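Local coordinates for protein histone-lysine N-methyltransferase SETMAR (Homo sapiens, PDB 3BO5) that dimethylates a lysine of histone H3 through its SET domain and, fused to a mariner transposase, takes part in DNA double-strand break repair, at residues E81-N86 and E100-C105; L217-V222 and P229-F234. The protein carries 2 engineered substitutions. All blocks are in the same frame, centred on the assembly; numbering follows the deposited sequence.

Interaction 1 of 2, residues E81-N86 and E100-C105. With ZN (zinc ion), chain B; ZN (zinc ion), chain C.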
ATOM      1  N   GLU A  81     -11.425  -5.743  16.966  1.00 19.57           N
ATOM      2  CA  GLU A  81     -10.019  -5.955  16.704  1.00 19.32           C
ATOM      3  C   GLU A  81      -9.804  -5.856  15.217  1.00 19.17           C
ATOM      4  O   GLU A  81     -10.641  -6.328  14.450  1.00 19.87           O
ATOM      5  CB  GLU A  81      -9.570  -7.307  17.212  1.00 19.85           C
ATOM      6  CG  GLU A  81      -9.540  -7.329  18.749  1.00 20.49           C
ATOM      7  CD  GLU A  81      -8.882  -8.611  19.265  1.00 28.91           C
ATOM      8  OE1 GLU A  81      -9.517  -9.680  19.110  1.00 30.37           O
ATOM      9  OE2 GLU A  81      -7.709  -8.547  19.750  1.00 31.09           O
ATOM     10  N   ASN A  82      -8.695  -5.255  14.798  1.00 15.97           N
ATOM     11  CA  ASN A  82      -8.397  -5.229  13.383  1.00 16.18           C
ATOM     12  C   ASN A  82      -7.690  -6.500  12.986  1.00 15.96           C
ATOM     13  O   ASN A  82      -7.848  -6.948  11.819  1.00 19.33           O
ATOM     14  CB  ASN A  82      -7.478  -4.047  13.096  1.00 15.72           C
ATOM     15  CG  ASN A  82      -8.147  -2.753  13.332  1.00 16.02           C
ATOM     16  OD1 ASN A  82      -9.225  -2.474  12.778  1.00 16.68           O
ATOM     17  ND2 ASN A  82      -7.539  -1.914  14.188  1.00 13.69           N
ATOM     18  N   TYR A  83      -6.908  -7.046  13.904  1.00 15.36           N
ATOM     19  CA  TYR A  83      -6.028  -8.134  13.563  1.00 14.76           C
ATOM     20  C   TYR A  83      -6.216  -9.272  14.551  1.00 16.58           C
ATOM     21  O   TYR A  83      -6.589  -9.057  15.724  1.00 17.30           O
ATOM     22  CB  TYR A  83      -4.563  -7.701  13.632  1.00 16.31           C
ATOM     23  CG  TYR A  83      -4.310  -6.430  12.821  1.00 15.26           C
ATOM     24  CD1 TYR A  83      -4.363  -6.461  11.416  1.00 16.25           C
ATOM     25  CD2 TYR A  83      -4.043  -5.214  13.471  1.00 14.83           C
ATOM     26  CE1 TYR A  83      -4.098  -5.315  10.646  1.00 16.59           C
ATOM     27  CE2 TYR A  83      -3.766  -4.055  12.700  1.00 16.46           C
ATOM     28  CZ  TYR A  83      -3.818  -4.123  11.303  1.00 17.47           C
ATOM     29  OH  TYR A  83      -3.568  -3.000  10.593  1.00 15.95           O
ATOM     30  N   ASP A  84      -5.915 -10.474  14.062  1.00 17.44           N
ATOM     31  CA  ASP A  84      -5.847 -11.612  14.958  1.00 19.12           C
ATOM     32  C   ASP A  84      -4.490 -11.813  15.558  1.00 19.09           C
ATOM     33  O   ASP A  84      -3.583 -10.996  15.428  1.00 20.13           O
ATOM     34  CB  ASP A  84      -6.363 -12.906  14.283  1.00 17.94           C
ATOM     35  CG  ASP A  84      -5.493 -13.402  13.206  1.00 17.59           C
ATOM     36  OD1 ASP A  84      -4.267 -13.124  13.194  1.00 18.36           O
ATOM     37  OD2 ASP A  84      -6.055 -14.173  12.385  1.00 20.58           O
ATOM     38  N   ASP A  85      -4.368 -12.903  16.327  1.00 20.65           N
ATOM     39  CA  ASP A  85      -3.168 -13.098  17.077  1.00 22.35           C
ATOM     40  C   ASP A  85      -1.971 -13.432  16.189  1.00 22.69           C
ATOM     41  O   ASP A  85      -0.818 -13.338  16.679  1.00 25.21           O
ATOM     42  CB  ASP A  85      -3.347 -14.161  18.176  1.00 23.84           C
ATOM     43  CG  ASP A  85      -2.098 -14.330  19.003  1.00 28.28           C
ATOM     44  OD1 ASP A  85      -1.723 -13.369  19.699  1.00 32.34           O
ATOM     45  OD2 ASP A  85      -1.466 -15.395  18.927  1.00 33.51           O
ATOM     46  N   ASN A  86      -2.237 -13.814  14.926  1.00 20.28           N
ATOM     47  CA  ASN A  86      -1.188 -14.111  13.948  1.00 21.28           C
ATOM     48  C   ASN A  86      -0.922 -12.909  13.091  1.00 20.11           C
ATOM     49  O   ASN A  86      -0.206 -13.020  12.116  1.00 20.33           O
ATOM     50  CB  ASN A  86      -1.574 -15.259  13.053  1.00 23.68           C
ATOM     51  CG  ASN A  86      -1.650 -16.542  13.804  1.00 27.70           C
ATOM     52  OD1 ASN A  86      -0.776 -16.816  14.640  1.00 32.46           O
ATOM     53  ND2 ASN A  86      -2.733 -17.286  13.595  1.00 30.34           N
ATOM     54  N   GLU A 100     -15.639   0.354   8.506  1.00 37.71           N
ATOM     55  CA  GLU A 100     -15.053   0.805   9.778  1.00 35.94           C
ATOM     56  C   GLU A 100     -13.572   1.205   9.597  1.00 32.69           C
ATOM     57  O   GLU A 100     -12.750   0.386   9.177  1.00 31.14           O
ATOM     58  CB  GLU A 100     -15.165  -0.297  10.816  1.00 36.24           C
ATOM     59  CG  GLU A 100     -16.592  -0.701  11.204  1.00 38.77           C
ATOM     60  CD  GLU A 100     -16.673  -2.176  11.604  1.00 45.15           C
ATOM     61  OE1 GLU A 100     -15.690  -2.935  11.366  1.00 44.59           O
ATOM     62  OE2 GLU A 100     -17.728  -2.584  12.148  1.00 46.44           O
ATOM     63  N   PRO A 101     -13.234   2.439   9.967  1.00 30.48           N
ATOM     64  CA  PRO A 101     -11.850   2.906   9.816  1.00 29.15           C
ATOM     65  C   PRO A 101     -10.901   2.157  10.748  1.00 26.01           C
ATOM     66  O   PRO A 101     -11.269   1.788  11.888  1.00 26.99           O
ATOM     67  CB  PRO A 101     -11.920   4.398  10.146  1.00 30.04           C
ATOM     68  CG  PRO A 101     -13.139   4.531  11.038  1.00 31.47           C
ATOM     69  CD  PRO A 101     -14.110   3.465  10.560  1.00 31.75           C
ATOM     70  N   VAL A 102      -9.702   1.894  10.249  1.00 19.06           N
ATOM     71  CA  VAL A 102      -8.707   1.146  10.981  1.00 16.99           C
ATOM     72  C   VAL A 102      -7.661   2.078  11.578  1.00 15.54           C
ATOM     73  O   VAL A 102      -6.985   2.870  10.840  1.00 14.85           O
ATOM     74  CB  VAL A 102      -7.927   0.136  10.089  1.00 16.88           C
ATOM     75  CG1 VAL A 102      -6.813  -0.563  10.853  1.00 16.30           C
ATOM     76  CG2 VAL A 102      -8.903  -0.927   9.460  1.00 20.08           C
ATOM     77  N   PHE A 103      -7.555   1.986  12.918  1.00 13.86           N
ATOM     78  CA  PHE A 103      -6.489   2.697  13.622  1.00 13.43           C
ATOM     79  C   PHE A 103      -5.621   1.691  14.320  1.00 14.40           C
ATOM     80  O   PHE A 103      -6.129   0.873  15.027  1.00 13.74           O
ATOM     81  CB  PHE A 103      -7.110   3.636  14.666  1.00 14.10           C
ATOM     82  CG  PHE A 103      -7.791   4.787  14.045  1.00 15.36           C
ATOM     83  CD1 PHE A 103      -7.106   6.008  13.894  1.00 18.45           C
ATOM     84  CD2 PHE A 103      -9.125   4.667  13.627  1.00 19.86           C
ATOM     85  CE1 PHE A 103      -7.743   7.113  13.291  1.00 19.31           C
ATOM     86  CE2 PHE A 103      -9.779   5.787  13.023  1.00 22.10           C
ATOM     87  CZ  PHE A 103      -9.085   6.967  12.879  1.00 22.20           C
ATOM     88  N   GLU A 104      -4.328   1.744  14.080  1.00 12.79           N
ATOM     89  CA  GLU A 104      -3.351   0.989  14.928  1.00 10.92           C
ATOM     90  C   GLU A 104      -2.980   1.794  16.168  1.00 12.35           C
ATOM     91  O   GLU A 104      -3.027   3.041  16.176  1.00 13.95           O
ATOM     92  CB  GLU A 104      -2.069   0.653  14.132  1.00 13.50           C
ATOM     93  CG  GLU A 104      -2.391  -0.346  13.052  1.00 12.56           C
ATOM     94  CD  GLU A 104      -1.150  -1.079  12.507  1.00 11.16           C
ATOM     95  OE1 GLU A 104       0.017  -0.800  12.918  1.00 12.21           O
ATOM     96  OE2 GLU A 104      -1.439  -1.895  11.600  1.00 14.59           O
ATOM     97  N   CYS A 105      -2.511   1.070  17.208  1.00 10.67           N
ATOM     98  CA  CYS A 105      -1.870   1.773  18.321  1.00 12.71           C
ATOM     99  C   CYS A 105      -0.599   2.427  17.765  1.00 13.31           C
ATOM    100  O   CYS A 105      -0.034   1.975  16.780  1.00 16.00           O
ATOM    101  CB  CYS A 105      -1.632   0.813  19.456  1.00 14.57           C
ATOM    102  SG  CYS A 105      -3.128   0.380  20.225  1.00 12.70           S
TER
HETATM  103 ZN    ZN B 301      -3.711   2.488  21.084  1.00 13.70          ZN
HETATM  104 ZN    ZN C 302      -2.289  -1.089  21.877  1.00 14.66          ZN
HETATM  105  O   HOH W   1      -9.159   0.581  14.795  1.00 15.10           O
HETATM  106  O   HOH W   2     -11.534  -0.991  12.839  1.00 23.59           O
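Y83 and E104 meet almost at a right angle, the tyrosine ring and the carboxylate standing 87° apart. The phenol OH of Y83 gives a short but weak hydrogen bond to E104, OH to OE2 being 2.6 Å. E104 CG lies at the edge of the Y83 ring, in its plane. Beyond that carbon the chain runs extended (chi2 -162°), which brings OE2 to the hydroxyl. N82, next door in sequence, puts its CB over one face of the same ring, near the rim.

The second pair is N82 with V102, whose side chains slide past each other in opposite directions. The methyl CG1 of V102 comes up against the amide at 3.6 Å from N82 CG. With CG1 anti to the backbone N (chi1 176°), V102 sets that methyl against the amide while CG2 also comes near OD1. The amide's polar atoms, also beside this valine, have partners of their own: ND2 bonds to OD1 of N117 and donates to a water, 3.0 Å away, that also accepts from the backbone N of F103. Another water lies 2.7 Å from N82 OD1 and close to P101 O.

OE2 of E104 also accepts from the backbone N of V120, and OE1 from the side chain of Q121. An alanine in place of E104 would probably leave the Y83 hydroxyl, the V120 N-H and the Q121 amide without their common acceptor and open a gap beside the ring edge. Right after this glutamate, C105 bridges two zinc ions of the pre-SET triangular cluster through SG. The buried carboxylate, accepting from V120 N and Q121 and more weakly from Y83, is thus likely to be ionised, and it ties the loop 81-86 to the chain leading directly into the metal site.

Interaction 2 of 2, residues L217-V222 and P229-F234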
ATOM      1  N   LEU A 217      -3.825  -9.059  -3.356  1.00 11.46           N
ATOM      2  CA  LEU A 217      -3.730  -8.117  -2.215  1.00 12.52           C
ATOM      3  C   LEU A 217      -4.998  -7.258  -2.167  1.00 12.15           C
ATOM      4  O   LEU A 217      -5.593  -6.912  -3.212  1.00 13.28           O
ATOM      5  CB  LEU A 217      -2.569  -7.161  -2.381  1.00 12.94           C
ATOM      6  CG  LEU A 217      -1.233  -7.848  -2.497  1.00 12.70           C
ATOM      7  CD1 LEU A 217      -0.150  -6.802  -2.773  1.00 11.97           C
ATOM      8  CD2 LEU A 217      -0.900  -8.746  -1.275  1.00 15.04           C
ATOM      9  N   LEU A 218      -5.325  -6.864  -0.940  1.00 12.17           N
ATOM     10  CA  LEU A 218      -6.329  -5.876  -0.649  1.00 14.02           C
ATOM     11  C   LEU A 218      -5.709  -4.660   0.043  1.00 13.53           C
ATOM     12  O   LEU A 218      -5.028  -4.841   1.018  1.00 12.78           O
ATOM     13  CB  LEU A 218      -7.438  -6.447   0.300  1.00 16.09           C
ATOM     14  CG  LEU A 218      -8.539  -5.493   0.711  1.00 18.47           C
ATOM     15  CD1 LEU A 218      -9.345  -4.949  -0.467  1.00 20.58           C
ATOM     16  CD2 LEU A 218      -9.493  -6.205   1.771  1.00 19.41           C
ATOM     17  N   MET A 219      -6.000  -3.435  -0.438  1.00 12.45           N
ATOM     18  CA  MET A 219      -5.465  -2.237   0.177  1.00 12.90           C
ATOM     19  C   MET A 219      -6.465  -1.652   1.200  1.00 13.79           C
ATOM     20  O   MET A 219      -7.651  -1.467   0.886  1.00 15.75           O
ATOM     21  CB  MET A 219      -5.263  -1.181  -0.910  1.00 13.77           C
ATOM     22  CG  MET A 219      -4.531   0.072  -0.297  1.00 13.19           C
ATOM     23  SD  MET A 219      -4.334   1.291  -1.610  1.00 12.71           S
ATOM     24  CE  MET A 219      -2.850   0.644  -2.413  1.00 15.73           C
ATOM     25  N   ILE A 220      -5.985  -1.408   2.422  1.00 12.66           N
ATOM     26  CA  ILE A 220      -6.781  -0.852   3.478  1.00 14.36           C
ATOM     27  C   ILE A 220      -6.105   0.423   3.969  1.00 14.20           C
ATOM     28  O   ILE A 220      -4.927   0.376   4.272  1.00 14.42           O
ATOM     29  CB  ILE A 220      -6.754  -1.863   4.698  1.00 14.60           C
ATOM     30  CG1 ILE A 220      -7.394  -3.185   4.289  1.00 18.16           C
ATOM     31  CG2 ILE A 220      -7.595  -1.343   5.861  1.00 19.22           C
ATOM     32  CD1 ILE A 220      -8.693  -3.001   3.627  1.00 20.18           C
ATOM     33  N   PRO A 221      -6.848   1.568   4.055  1.00 14.08           N
ATOM     34  CA  PRO A 221      -6.214   2.756   4.713  1.00 14.55           C
ATOM     35  C   PRO A 221      -6.067   2.479   6.195  1.00 15.10           C
ATOM     36  O   PRO A 221      -7.034   2.098   6.862  1.00 15.51           O
ATOM     37  CB  PRO A 221      -7.244   3.891   4.462  1.00 14.17           C
ATOM     38  CG  PRO A 221      -8.206   3.358   3.379  1.00 18.48           C
ATOM     39  CD  PRO A 221      -8.197   1.842   3.542  1.00 14.50           C
ATOM     40  N   VAL A 222      -4.827   2.567   6.688  1.00 13.25           N
ATOM     41  CA  VAL A 222      -4.576   2.282   8.087  1.00 12.49           C
ATOM     42  C   VAL A 222      -3.940   3.528   8.707  1.00 13.52           C
ATOM     43  O   VAL A 222      -2.881   3.966   8.254  1.00 13.63           O
ATOM     44  CB  VAL A 222      -3.648   1.065   8.239  1.00 12.38           C
ATOM     45  CG1 VAL A 222      -3.276   0.918   9.722  1.00 15.51           C
ATOM     46  CG2 VAL A 222      -4.359  -0.213   7.737  1.00 15.37           C
ATOM     47  N   PRO A 229      -3.344   8.427   5.964  1.00 14.42           N
ATOM     48  CA  PRO A 229      -3.321   6.981   6.179  1.00 13.05           C
ATOM     49  C   PRO A 229      -2.198   6.261   5.469  1.00 11.72           C
ATOM     50  O   PRO A 229      -1.697   6.705   4.435  1.00 12.53           O
ATOM     51  CB  PRO A 229      -4.631   6.501   5.545  1.00 13.06           C
ATOM     52  CG  PRO A 229      -4.781   7.413   4.361  1.00 14.28           C
ATOM     53  CD  PRO A 229      -4.443   8.805   5.058  1.00 13.60           C
ATOM     54  N   LYS A 230      -1.745   5.163   6.062  1.00 11.49           N
ATOM     55  CA  LYS A 230      -0.921   4.245   5.360  1.00 11.88           C
ATOM     56  C   LYS A 230      -1.824   3.425   4.431  1.00 12.79           C
ATOM     57  O   LYS A 230      -2.969   3.129   4.763  1.00 13.54           O
ATOM     58  CB  LYS A 230      -0.325   3.291   6.407  1.00 12.79           C
ATOM     59  CG  LYS A 230       0.408   4.001   7.497  1.00 11.96           C
ATOM     60  CD  LYS A 230       1.449   5.011   6.986  1.00 13.31           C
ATOM     61  CE  LYS A 230       2.252   5.547   8.191  1.00 15.48           C
ATOM     62  NZ  LYS A 230       3.018   6.786   7.674  1.00 16.57           N
ATOM     63  N   LEU A 231      -1.310   3.125   3.239  1.00 11.43           N
ATOM     64  CA  LEU A 231      -2.081   2.380   2.236  1.00 12.48           C
ATOM     65  C   LEU A 231      -1.533   0.980   2.313  1.00 12.28           C
ATOM     66  O   LEU A 231      -0.541   0.638   1.700  1.00 13.58           O
ATOM     67  CB  LEU A 231      -1.842   2.976   0.835  1.00 13.16           C
ATOM     68  CG  LEU A 231      -2.293   4.443   0.705  1.00 16.59           C
ATOM     69  CD1 LEU A 231      -2.237   4.818  -0.789  1.00 14.37           C
ATOM     70  CD2 LEU A 231      -3.611   4.758   1.367  1.00 22.77           C
ATOM     71  N   ALA A 232      -2.181   0.203   3.169  1.00 12.18           N
ATOM     72  CA  ALA A 232      -1.571  -1.077   3.608  1.00 12.13           C
ATOM     73  C   ALA A 232      -2.119  -2.210   2.783  1.00 11.84           C
ATOM     74  O   ALA A 232      -3.337  -2.364   2.741  1.00 12.06           O
ATOM     75  CB  ALA A 232      -1.911  -1.271   5.083  1.00 14.00           C
ATOM     76  N   LEU A 233      -1.253  -3.026   2.172  1.00 10.46           N
ATOM     77  CA  LEU A 233      -1.743  -4.141   1.296  1.00 10.48           C
ATOM     78  C   LEU A 233      -1.578  -5.395   2.144  1.00  9.57           C
ATOM     79  O   LEU A 233      -0.504  -5.650   2.715  1.00 12.45           O
ATOM     80  CB  LEU A 233      -0.876  -4.323   0.046  1.00 10.13           C
ATOM     81  CG  LEU A 233      -1.221  -3.100  -0.820  1.00 13.57           C
ATOM     82  CD1 LEU A 233      -0.117  -2.163  -1.188  1.00 15.91           C
ATOM     83  CD2 LEU A 233      -2.287  -3.374  -1.832  1.00 13.33           C
ATOM     84  N   PHE A 234      -2.721  -6.098   2.257  1.00 10.29           N
ATOM     85  CA  PHE A 234      -2.758  -7.407   2.967  1.00 12.46           C
ATOM     86  C   PHE A 234      -3.052  -8.508   2.001  1.00 11.97           C
ATOM     87  O   PHE A 234      -3.736  -8.304   0.993  1.00 12.28           O
ATOM     88  CB  PHE A 234      -3.866  -7.390   4.053  1.00 12.50           C
ATOM     89  CG  PHE A 234      -3.615  -6.413   5.183  1.00 12.25           C
ATOM     90  CD1 PHE A 234      -3.024  -6.832   6.352  1.00 14.54           C
ATOM     91  CD2 PHE A 234      -4.045  -5.095   5.047  1.00 13.39           C
ATOM     92  CE1 PHE A 234      -2.820  -5.920   7.397  1.00 13.51           C
ATOM     93  CE2 PHE A 234      -3.782  -4.159   6.057  1.00 14.93           C
ATOM     94  CZ  PHE A 234      -3.204  -4.551   7.207  1.00 11.07           C
TER
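L218, I220 and V222 pair with F234, A232 and K230 in an antiparallel ladder of six backbone hydrogen bonds, the two strands twisted so that their directions differ by 150°. The bonds are short and mostly straight: V222 N to K230 O is 2.7 Å and I220 N to A232 O is 2.8 Å. Between them sit the non-hydrogen-bonded pairs M219 with L233 and P221 with L231; there the proline's missing N-H costs this ladder nothing.

On the face carrying M219 and L233, M219 packs along L231 and L233. Its chain runs extended to SD, which rests 3.9 Å from L231 CB, then bends at chi3 (-82°) to bring CE back to the two methyls of L233. L217 crosses L233 at about a right angle, CD1 lying 3.8 Å from L233 CB. At the far end P221 CB touches P229 CB at 3.8 Å.

The other face is led by F234. I220 crosses it at about a right angle and brings CG1 within 3.9 Å of F234 CD2, while V222 CG2 stands at the edge of the ring, near its plane. The same valine methyl packs against A232 CB at 3.8 Å.

Strand 151-160 bonds along the other edge of 230-235, through L231 and L233, and I181, L245 and Y247 help to cover the M219 face. The arrangement is a twisted beta hairpin inside the SET domain, built into the larger mixed sheet at its core.

How the interactions relate
Interaction 2 is the core contact, near the centre of the chain, whereas interaction 1 lies further out, partly buried, in the pre-SET region beside the zinc cluster. The two share a sheet: strand 102-103 runs parallel to 217-223, which pairs on its other side with 230-235. They also touch directly, the ring of Y83 packing on that of F234, E104 on V222 and V102 on I220, so the pre-SET segments cover the hairpin face that bears these residues. Their chemistry follows their place. The hairpin depends on main-chain bonds and apolar side chains; the outer contact mixes a valine methyl with a carboxylate, an amide and waters, next to a zinc-binding cysteine.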